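PDB 4NQI: SH3 domain-containing protein from Dictyostelium discoideum, which drives membrane remodelling that controls osmoregulation, phagocytosis and cytokinesis, this chain being its I-BAR domain, which probably binds phosphatidylinositol lipids. Local coordinates for residues Lys97-Glu102 with Asn196-Lys201; Ile85-Asn90 with Met210-Thr215; Lys22-Leu27 with Arg178-Met183. All blocks are in the same frame, centred on the assembly; numbering follows the deposited sequence.

Interaction 1. Residues Lys97-Glu102 with Asn196-Lys201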
loop_
_atom_site.group_PDB
_atom_site.type_symbol
_atom_site.label_atom_id
_atom_site.label_comp_id
_atom_site.label_asym_id
_atom_site.label_seq_id
_atom_site.Cartn_x
_atom_site.Cartn_y
_atom_site.Cartn_z
ATOM N N LYS B 97 3.749 -10.016 -5.672
ATOM C CA LYS B 97 4.011 -11.138 -6.572
ATOM C C LYS B 97 3.783 -10.754 -8.037
ATOM O O LYS B 97 4.522 -11.193 -8.919
ATOM C CB LYS B 97 3.116 -12.327 -6.213
ATOM C CG LYS B 97 3.295 -12.877 -4.797
ATOM C CD LYS B 97 4.499 -13.802 -4.693
ATOM C CE LYS B 97 4.174 -15.051 -3.877
ATOM N NZ LYS B 97 3.752 -14.742 -2.482
ATOM N N VAL B 98 2.753 -9.945 -8.287
ATOM C CA VAL B 98 2.443 -9.471 -9.636
ATOM C C VAL B 98 3.568 -8.593 -10.181
ATOM O O VAL B 98 3.991 -8.757 -11.326
ATOM C CB VAL B 98 1.104 -8.699 -9.671
ATOM C CG1 VAL B 98 0.952 -7.932 -10.978
ATOM C CG2 VAL B 98 -0.069 -9.652 -9.473
ATOM N N LEU B 99 4.050 -7.668 -9.356
ATOM C CA LEU B 99 5.175 -6.811 -9.722
ATOM C C LEU B 99 6.404 -7.649 -10.064
ATOM O O LEU B 99 7.163 -7.311 -10.974
ATOM C CB LEU B 99 5.500 -5.842 -8.582
ATOM C CG LEU B 99 6.656 -4.866 -8.829
ATOM C CD1 LEU B 99 6.335 -3.933 -9.983
ATOM C CD2 LEU B 99 6.994 -4.070 -7.573
ATOM N N LEU B 100 6.587 -8.750 -9.338
ATOM C CA LEU B 100 7.717 -9.647 -9.571
ATOM C C LEU B 100 7.520 -10.503 -10.821
ATOM O O LEU B 100 8.429 -10.626 -11.643
ATOM C CB LEU B 100 7.941 -10.555 -8.356
ATOM C CG LEU B 100 9.086 -11.565 -8.482
ATOM C CD1 LEU B 100 10.425 -10.851 -8.526
ATOM C CD2 LEU B 100 9.065 -12.597 -7.357
ATOM N N ASN B 101 6.334 -11.093 -10.955
ATOM C CA ASN B 101 6.054 -12.035 -12.038
ATOM C C ASN B 101 5.688 -11.374 -13.367
ATOM O O ASN B 101 5.996 -11.906 -14.432
ATOM C CB ASN B 101 4.938 -13.002 -11.626
ATOM C CG ASN B 101 5.317 -13.866 -10.437
ATOM O OD1 ASN B 101 6.477 -14.252 -10.277
ATOM N ND2 ASN B 101 4.335 -14.178 -9.596
ATOM N N GLU B 102 5.023 -10.222 -13.299
ATOM C CA GLU B 102 4.494 -9.564 -14.493
ATOM C C GLU B 102 5.361 -8.410 -14.998
ATOM O O GLU B 102 5.237 -8.004 -16.155
ATOM C CB GLU B 102 3.065 -9.067 -14.250
ATOM C CG GLU B 102 2.102 -10.125 -13.719
ATOM C CD GLU B 102 1.568 -11.033 -14.809
ATOM O OE1 GLU B 102 1.942 -10.838 -15.986
ATOM O OE2 GLU B 102 0.771 -11.939 -14.489
ATOM N N ASN B 196 2.016 -1.773 -16.053
ATOM C CA ASN B 196 0.570 -1.619 -15.880
ATOM C C ASN B 196 -0.089 -2.738 -15.065
ATOM O O ASN B 196 -1.107 -2.516 -14.410
ATOM C CB ASN B 196 -0.124 -1.510 -17.241
ATOM C CG ASN B 196 0.060 -0.152 -17.889
ATOM O OD1 ASN B 196 0.508 0.804 -17.254
ATOM N ND2 ASN B 196 -0.304 -0.059 -19.163
ATOM N N GLN B 197 0.479 -3.939 -15.124
ATOM C CA GLN B 197 -0.061 -5.073 -14.379
ATOM C C GLN B 197 -0.010 -4.814 -12.876
ATOM O O GLN B 197 -0.929 -5.182 -12.142
ATOM C CB GLN B 197 0.707 -6.353 -14.715
ATOM C CG GLN B 197 0.802 -6.643 -16.209
ATOM C CD GLN B 197 -0.560 -6.752 -16.864
ATOM O OE1 GLN B 197 -1.463 -7.406 -16.341
ATOM N NE2 GLN B 197 -0.717 -6.103 -18.011
ATOM N N PHE B 198 1.065 -4.171 -12.431
ATOM C CA PHE B 198 1.229 -3.805 -11.028
ATOM C C PHE B 198 0.276 -2.677 -10.644
ATOM O O PHE B 198 -0.342 -2.711 -9.576
ATOM C CB PHE B 198 2.681 -3.403 -10.753
ATOM C CG PHE B 198 2.875 -2.645 -9.470
ATOM C CD1 PHE B 198 2.646 -3.254 -8.244
ATOM C CD2 PHE B 198 3.302 -1.326 -9.491
ATOM C CE1 PHE B 198 2.831 -2.554 -7.061
ATOM C CE2 PHE B 198 3.487 -0.622 -8.314
ATOM C CZ PHE B 198 3.253 -1.237 -7.098
ATOM N N LEU B 199 0.155 -1.686 -11.526
ATOM C CA LEU B 199 -0.720 -0.537 -11.294
ATOM C C LEU B 199 -2.183 -0.950 -11.133
ATOM O O LEU B 199 -2.860 -0.507 -10.197
ATOM C CB LEU B 199 -0.579 0.480 -12.429
ATOM C CG LEU B 199 0.809 1.109 -12.557
ATOM C CD1 LEU B 199 0.892 2.048 -13.753
ATOM C CD2 LEU B 199 1.170 1.847 -11.277
ATOM N N GLU B 200 -2.664 -1.795 -12.043
ATOM C CA GLU B 200 -4.032 -2.304 -11.981
ATOM C C GLU B 200 -4.314 -3.020 -10.660
ATOM O O GLU B 200 -5.386 -2.863 -10.076
ATOM C CB GLU B 200 -4.300 -3.252 -13.155
ATOM C CG GLU B 200 -4.396 -2.556 -14.511
ATOM C CD GLU B 200 -4.380 -3.538 -15.671
ATOM O OE1 GLU B 200 -4.153 -4.745 -15.433
ATOM O OE2 GLU B 200 -4.591 -3.102 -16.823
ATOM N N LYS B 201 -3.348 -3.806 -10.195
ATOM C CA LYS B 201 -3.498 -4.552 -8.950
ATOM C C LYS B 201 -3.431 -3.636 -7.732
ATOM O O LYS B 201 -4.083 -3.897 -6.720
ATOM C CB LYS B 201 -2.444 -5.657 -8.852
ATOM C CG LYS B 201 -2.906 -7.008 -9.387
ATOM C CD LYS B 201 -3.869 -7.676 -8.410
ATOM C CE LYS B 201 -4.253 -9.078 -8.867
ATOM N NZ LYS B 201 -4.710 -9.921 -7.723
#
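Leu99 lies against one face of the Phe198 ring, CD2 over the face and CD1 displaced toward CG, the two side chains crossing at a slant. CD1 of Leu99 stands 4.2 Å from the centroid of the Phe198 ring, 29° off the ring normal, an off-centre CH-pi contact. It leans toward the root of the ring, 3.7 Å from CG of Phe198. In Leu99 CG is anti to the backbone N (chi1 -179°), which puts it beside the carbonyl carbon. Both side chains lie on the same flank of the helix pair, where Tyr45 of helix 15-64 touches both. Between the helices sits Val98. Its CG1 lies 3.5 Å from the carbonyl O of Gln197, and CG2 meets CG of Lys201 with the two side chains about perpendicular. A short, branched residue suits this place, since the axes approach to 8.5 Å. On the outer flank Glu102 and Gln197 touch through their aliphatic roots, CB of Glu102 lying 3.6 Å from CB of Gln197. Their carboxylate and amide make no hydrogen bond to each other. Leu99 and Phe198 are buried, whereas the side chains of Glu102, Gln197 and Lys201 lend only methylenes to the contact. Such antiparallel packing of long helices, here at 164°, is characteristic of the elongated helical bundle of the I-BAR (IMD) domain.

Interaction 2. Residues Ile85-Asn90 with Met210-Thr215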
loop_
_atom_site.group_PDB
_atom_site.type_symbol
_atom_site.label_atom_id
_atom_site.label_comp_id
_atom_site.label_asym_id
_atom_site.label_seq_id
_atom_site.Cartn_x
_atom_site.Cartn_y
_atom_site.Cartn_z
ATOM N N ILE B 85 -7.823 -6.839 8.201
ATOM C CA ILE B 85 -6.393 -6.586 8.051
ATOM C C ILE B 85 -5.673 -7.804 7.469
ATOM O O ILE B 85 -4.799 -7.662 6.611
ATOM C CB ILE B 85 -5.745 -6.145 9.390
ATOM C CG1 ILE B 85 -6.293 -4.779 9.817
ATOM C CG2 ILE B 85 -4.231 -6.081 9.270
ATOM C CD1 ILE B 85 -5.616 -4.192 11.044
ATOM N N LYS B 86 -6.050 -8.998 7.916
ATOM C CA LYS B 86 -5.457 -10.223 7.383
ATOM C C LYS B 86 -5.716 -10.355 5.882
ATOM O O LYS B 86 -4.780 -10.543 5.096
ATOM C CB LYS B 86 -5.994 -11.454 8.117
ATOM C CG LYS B 86 -5.387 -12.761 7.619
ATOM N N ASP B 87 -6.981 -10.240 5.488
ATOM C CA ASP B 87 -7.355 -10.354 4.083
ATOM C C ASP B 87 -6.656 -9.317 3.205
ATOM O O ASP B 87 -6.199 -9.637 2.111
ATOM C CB ASP B 87 -8.874 -10.265 3.928
ATOM C CG ASP B 87 -9.580 -11.513 4.424
ATOM O OD1 ASP B 87 -8.914 -12.567 4.539
ATOM O OD2 ASP B 87 -10.801 -11.445 4.688
ATOM N N LEU B 88 -6.567 -8.081 3.686
ATOM C CA LEU B 88 -5.900 -7.017 2.936
ATOM C C LEU B 88 -4.386 -7.231 2.824
ATOM O O LEU B 88 -3.795 -6.964 1.775
ATOM C CB LEU B 88 -6.205 -5.650 3.553
ATOM C CG LEU B 88 -7.646 -5.158 3.404
ATOM C CD1 LEU B 88 -7.859 -3.852 4.148
ATOM C CD2 LEU B 88 -8.005 -4.985 1.937
ATOM N N GLU B 89 -3.760 -7.717 3.893
ATOM C CA GLU B 89 -2.317 -7.955 3.870
ATOM C C GLU B 89 -1.950 -9.157 3.003
ATOM O O GLU B 89 -0.879 -9.182 2.392
ATOM C CB GLU B 89 -1.753 -8.114 5.286
ATOM C CG GLU B 89 -1.836 -6.851 6.139
ATOM C CD GLU B 89 -1.226 -5.630 5.465
ATOM O OE1 GLU B 89 -0.218 -5.772 4.740
ATOM O OE2 GLU B 89 -1.759 -4.518 5.664
ATOM N N ASN B 90 -2.837 -10.147 2.950
ATOM C CA ASN B 90 -2.671 -11.263 2.025
ATOM C C ASN B 90 -2.706 -10.775 0.578
ATOM O O ASN B 90 -1.933 -11.239 -0.262
ATOM C CB ASN B 90 -3.752 -12.327 2.251
ATOM C CG ASN B 90 -3.379 -13.325 3.339
ATOM O OD1 ASN B 90 -2.225 -13.743 3.449
ATOM N ND2 ASN B 90 -4.363 -13.717 4.140
HETATM N N MSE B 210 -10.725 0.420 0.749
HETATM C CA MSE B 210 -11.802 1.378 0.994
HETATM C C MSE B 210 -13.097 0.661 1.366
HETATM O O MSE B 210 -13.788 1.057 2.305
HETATM C CB MSE B 210 -12.039 2.263 -0.233
HETATM C CG MSE B 210 -10.860 3.146 -0.613
HETATM SE SE MSE B 210 -11.195 4.214 -2.214
HETATM C CE MSE B 210 -12.598 5.370 -1.523
ATOM N N SER B 211 -13.419 -0.398 0.628
ATOM C CA SER B 211 -14.632 -1.173 0.875
ATOM C C SER B 211 -14.631 -1.822 2.260
ATOM O O SER B 211 -15.634 -1.770 2.975
ATOM C CB SER B 211 -14.803 -2.246 -0.201
ATOM O OG SER B 211 -15.972 -3.014 0.024
ATOM N N LYS B 212 -13.505 -2.424 2.638
ATOM C CA LYS B 212 -13.405 -3.136 3.911
ATOM C C LYS B 212 -13.343 -2.211 5.126
ATOM O O LYS B 212 -14.133 -2.355 6.059
ATOM C CB LYS B 212 -12.203 -4.086 3.913
ATOM C CG LYS B 212 -12.434 -5.395 3.171
ATOM C CD LYS B 212 -11.529 -6.503 3.705
ATOM C CE LYS B 212 -11.751 -7.812 2.953
ATOM N NZ LYS B 212 -13.134 -8.347 3.116
ATOM N N PHE B 213 -12.401 -1.270 5.113
ATOM C CA PHE B 213 -12.170 -0.394 6.265
ATOM C C PHE B 213 -13.353 0.521 6.592
ATOM O O PHE B 213 -13.500 0.964 7.730
ATOM C CB PHE B 213 -10.877 0.415 6.084
ATOM C CG PHE B 213 -9.625 -0.361 6.402
ATOM C CD1 PHE B 213 -9.704 -1.651 6.913
ATOM C CD2 PHE B 213 -8.371 0.200 6.204
ATOM C CE1 PHE B 213 -8.557 -2.367 7.214
ATOM C CE2 PHE B 213 -7.219 -0.513 6.503
ATOM C CZ PHE B 213 -7.314 -1.798 7.008
ATOM N N SER B 214 -14.199 0.792 5.601
ATOM C CA SER B 214 -15.414 1.573 5.831
ATOM C C SER B 214 -16.415 0.793 6.680
ATOM O O SER B 214 -17.086 1.364 7.543
ATOM C CB SER B 214 -16.057 1.983 4.506
ATOM O OG SER B 214 -15.241 2.907 3.811
ATOM N N THR B 215 -16.513 -0.510 6.428
ATOM C CA THR B 215 -17.392 -1.378 7.208
ATOM C C THR B 215 -16.935 -1.459 8.671
ATOM O O THR B 215 -17.762 -1.438 9.586
ATOM C CB THR B 215 -17.475 -2.794 6.599
ATOM O OG1 THR B 215 -17.819 -2.700 5.210
ATOM C CG2 THR B 215 -18.526 -3.622 7.313
#
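Met210 O, just ahead of Lys212 and Phe213, which meet Leu88, accepts two hydrogen bonds from Ser214. The side-chain OG of Ser214 lies 2.8 Å from O of Met210, tilted 19° from the carbonyl plane, and the backbone N adds a weak bond. The serine hydroxyl therefore reinforces its own helix at a turn where the main-chain bond is poor.

Across the contact the work is apolar. CD1 of Leu88 sits over a face of the Phe213 ring, 3.4 Å above its plane and offset toward the rim, nearest CE1 of Phe213 at 3.5 Å. This is a CH-pi contact, directed 27° off the ring normal. Leu88 points CD1 there through an extended outer torsion (chi2 175°), and the reach of leucine and phenylalanine suits axes that stand 10.7 Å apart. Ile85 adds CG1, 4.2 Å from CE1 of Phe213. Lys212 runs past Leu88 in the opposite sense, its CD against CG of the leucine. Its chain then bends at the last torsion beside Asp87, which it crosses at about a right angle. NZ of Lys212 is 4.2 Å from OD2 of Asp87, too far for a salt bridge, although the opposite charges probably attract.

The contact joins antiparallel helices 72-140 and 152-224. Ile85 also packs on Leu63 of helix 15-64 and on Phe195 of the second subunit, while Phe213 touches Leu199 of that subunit.

Interaction 3. Residues Lys22-Leu27 with Arg178-Met183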
loop_
_atom_site.group_PDB
_atom_site.type_symbol
_atom_site.label_atom_id
_atom_site.label_comp_id
_atom_site.label_asym_id
_atom_site.label_seq_id
_atom_site.Cartn_x
_atom_site.Cartn_y
_atom_site.Cartn_z
ATOM N N LYS B 22 22.132 8.239 -33.223
ATOM C CA LYS B 22 21.842 8.648 -31.851
ATOM C C LYS B 22 20.861 7.695 -31.169
ATOM O O LYS B 22 21.013 7.385 -29.985
ATOM C CB LYS B 22 21.293 10.078 -31.807
ATOM C CG LYS B 22 21.135 10.616 -30.390
ATOM N N THR B 23 19.857 7.239 -31.918
ATOM C CA THR B 23 18.871 6.294 -31.396
ATOM C C THR B 23 19.517 4.929 -31.148
ATOM O O THR B 23 19.194 4.243 -30.173
ATOM C CB THR B 23 17.676 6.131 -32.357
ATOM O OG1 THR B 23 17.194 7.423 -32.752
ATOM C CG2 THR B 23 16.549 5.354 -31.690
ATOM N N ILE B 24 20.424 4.541 -32.043
ATOM C CA ILE B 24 21.177 3.297 -31.898
ATOM C C ILE B 24 22.063 3.341 -30.650
ATOM O O ILE B 24 22.096 2.383 -29.874
ATOM C CB ILE B 24 22.029 3.000 -33.157
ATOM C CG1 ILE B 24 21.133 2.555 -34.317
ATOM C CG2 ILE B 24 23.065 1.923 -32.871
ATOM C CD1 ILE B 24 21.851 2.476 -35.656
ATOM N N ASN B 25 22.771 4.453 -30.458
ATOM C CA ASN B 25 23.603 4.630 -29.270
ATOM C C ASN B 25 22.783 4.551 -27.984
ATOM O O ASN B 25 23.207 3.934 -27.007
ATOM C CB ASN B 25 24.378 5.951 -29.332
ATOM C CG ASN B 25 25.410 6.078 -28.221
ATOM O OD1 ASN B 25 26.445 5.407 -28.241
ATOM N ND2 ASN B 25 25.136 6.943 -27.248
ATOM N N ASN B 26 21.603 5.166 -27.995
ATOM C CA ASN B 26 20.724 5.168 -26.829
ATOM C C ASN B 26 20.291 3.762 -26.404
ATOM O O ASN B 26 20.298 3.436 -25.217
ATOM C CB ASN B 26 19.489 6.036 -27.094
ATOM C CG ASN B 26 18.762 6.423 -25.818
ATOM O OD1 ASN B 26 19.388 6.750 -24.811
ATOM N ND2 ASN B 26 17.433 6.385 -25.855
ATOM N N LEU B 27 19.928 2.934 -27.380
ATOM C CA LEU B 27 19.413 1.590 -27.110
ATOM C C LEU B 27 20.509 0.590 -26.752
ATOM O O LEU B 27 20.265 -0.383 -26.035
ATOM C CB LEU B 27 18.611 1.079 -28.309
ATOM C CG LEU B 27 17.256 1.752 -28.533
ATOM C CD1 LEU B 27 16.774 1.560 -29.960
ATOM C CD2 LEU B 27 16.242 1.186 -27.557
ATOM N N ARG B 178 13.239 5.015 -39.481
ATOM C CA ARG B 178 11.942 4.512 -39.042
ATOM C C ARG B 178 12.120 3.252 -38.212
ATOM O O ARG B 178 11.580 3.142 -37.110
ATOM C CB ARG B 178 11.065 4.167 -40.245
ATOM C CG ARG B 178 10.369 5.343 -40.901
ATOM C CD ARG B 178 9.288 4.857 -41.860
ATOM N NE ARG B 178 8.412 5.938 -42.301
ATOM C CZ ARG B 178 8.684 6.752 -43.316
ATOM N NH1 ARG B 178 9.814 6.612 -43.996
ATOM N NH2 ARG B 178 7.828 7.709 -43.649
ATOM N N ASP B 179 12.878 2.307 -38.761
ATOM C CA ASP B 179 13.077 1.001 -38.144
ATOM C C ASP B 179 13.582 1.096 -36.707
ATOM O O ASP B 179 13.101 0.379 -35.829
ATOM C CB ASP B 179 14.033 0.148 -38.986
ATOM C CG ASP B 179 13.409 -0.314 -40.294
ATOM O OD1 ASP B 179 12.170 -0.221 -40.431
ATOM O OD2 ASP B 179 14.156 -0.779 -41.181
ATOM N N VAL B 180 14.534 1.993 -36.467
ATOM C CA VAL B 180 15.132 2.122 -35.137
ATOM C C VAL B 180 14.289 2.967 -34.169
ATOM O O VAL B 180 14.191 2.636 -32.985
ATOM C CB VAL B 180 16.597 2.631 -35.205
ATOM C CG1 VAL B 180 16.651 4.076 -35.673
ATOM C CG2 VAL B 180 17.283 2.475 -33.861
ATOM N N VAL B 181 13.671 4.039 -34.670
ATOM C CA VAL B 181 12.788 4.863 -33.844
ATOM C C VAL B 181 11.607 4.029 -33.348
ATOM O O VAL B 181 11.169 4.166 -32.202
ATOM C CB VAL B 181 12.285 6.117 -34.603
ATOM C CG1 VAL B 181 11.207 6.844 -33.806
ATOM C CG2 VAL B 181 13.434 7.062 -34.885
ATOM N N LEU B 182 11.112 3.147 -34.212
ATOM C CA LEU B 182 10.014 2.258 -33.853
ATOM C C LEU B 182 10.474 1.122 -32.938
ATOM O O LEU B 182 9.683 0.590 -32.162
ATOM C CB LEU B 182 9.326 1.704 -35.104
ATOM C CG LEU B 182 8.592 2.734 -35.965
ATOM C CD1 LEU B 182 7.699 2.068 -37.006
ATOM C CD2 LEU B 182 7.783 3.681 -35.092
HETATM N N MSE B 183 11.749 0.751 -33.029
HETATM C CA MSE B 183 12.320 -0.222 -32.100
HETATM C C MSE B 183 12.331 0.340 -30.680
HETATM O O MSE B 183 12.149 -0.395 -29.710
HETATM C CB MSE B 183 13.743 -0.603 -32.518
HETATM C CG MSE B 183 13.824 -1.719 -33.550
HETATM SE SE MSE B 183 15.663 -2.124 -34.055
HETATM C CE MSE B 183 16.426 -2.262 -32.269
#
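Val180 presses its CG2 methyl among Thr23, Ile24 and Leu27, packing two roughly parallel helices of the I-BAR helical bundle at 34°. The valine turns CG1 between its own backbone N and carbonyl carbon (chi1 69°), the crowded position. CG2 in turn is anti to the N and lies 3.7 Å from CG2 of Thr23. In the threonine too CG2 is anti to the backbone N, and OG1, beside that N, hydrogen-bonds back to Ile19 O, so the methyl is the branch that faces Val180. Threonine suits the site because its hydroxyl is satisfied within its own helix. CG1 of Ile24 comes to 3.9 Å from CG2 of Val180, the side chains about perpendicular, and Phe121 of helix 72-140 touches both residues. CD1 of Leu27 approaches the same valine methyl at 4.0 Å. An alanine in place of Val180 lacks the methyl that Thr23, Ile24 and Leu27 share, and would probably open a gap between the helices. Selenomethionine Met183 extends the apolar strip, its flexible chain ending with CE 4.5 Å from CD1 of Leu27.

All three interactions draw on helix 152-224. Interactions 1 and 2 pair it with helix 72-140, their centres about 20 Å apart, whereas interaction 3 pairs it with helix 15-64, its centre about 28 Å from that of interaction 1. Interactions 2 and 3 lie on opposite sides of the chain's centre, about 46 Å between their centres, so the contacts are spread along the elongated bundle. The dimer links interactions 1 and 2: Tyr45, which backs interaction 1 in its own chain, also hydrogen-bonds Glu89 of the other subunit. A bound PEG, probably from crystallisation, lies about 5 Å from the Phe198 side chain of interaction 1.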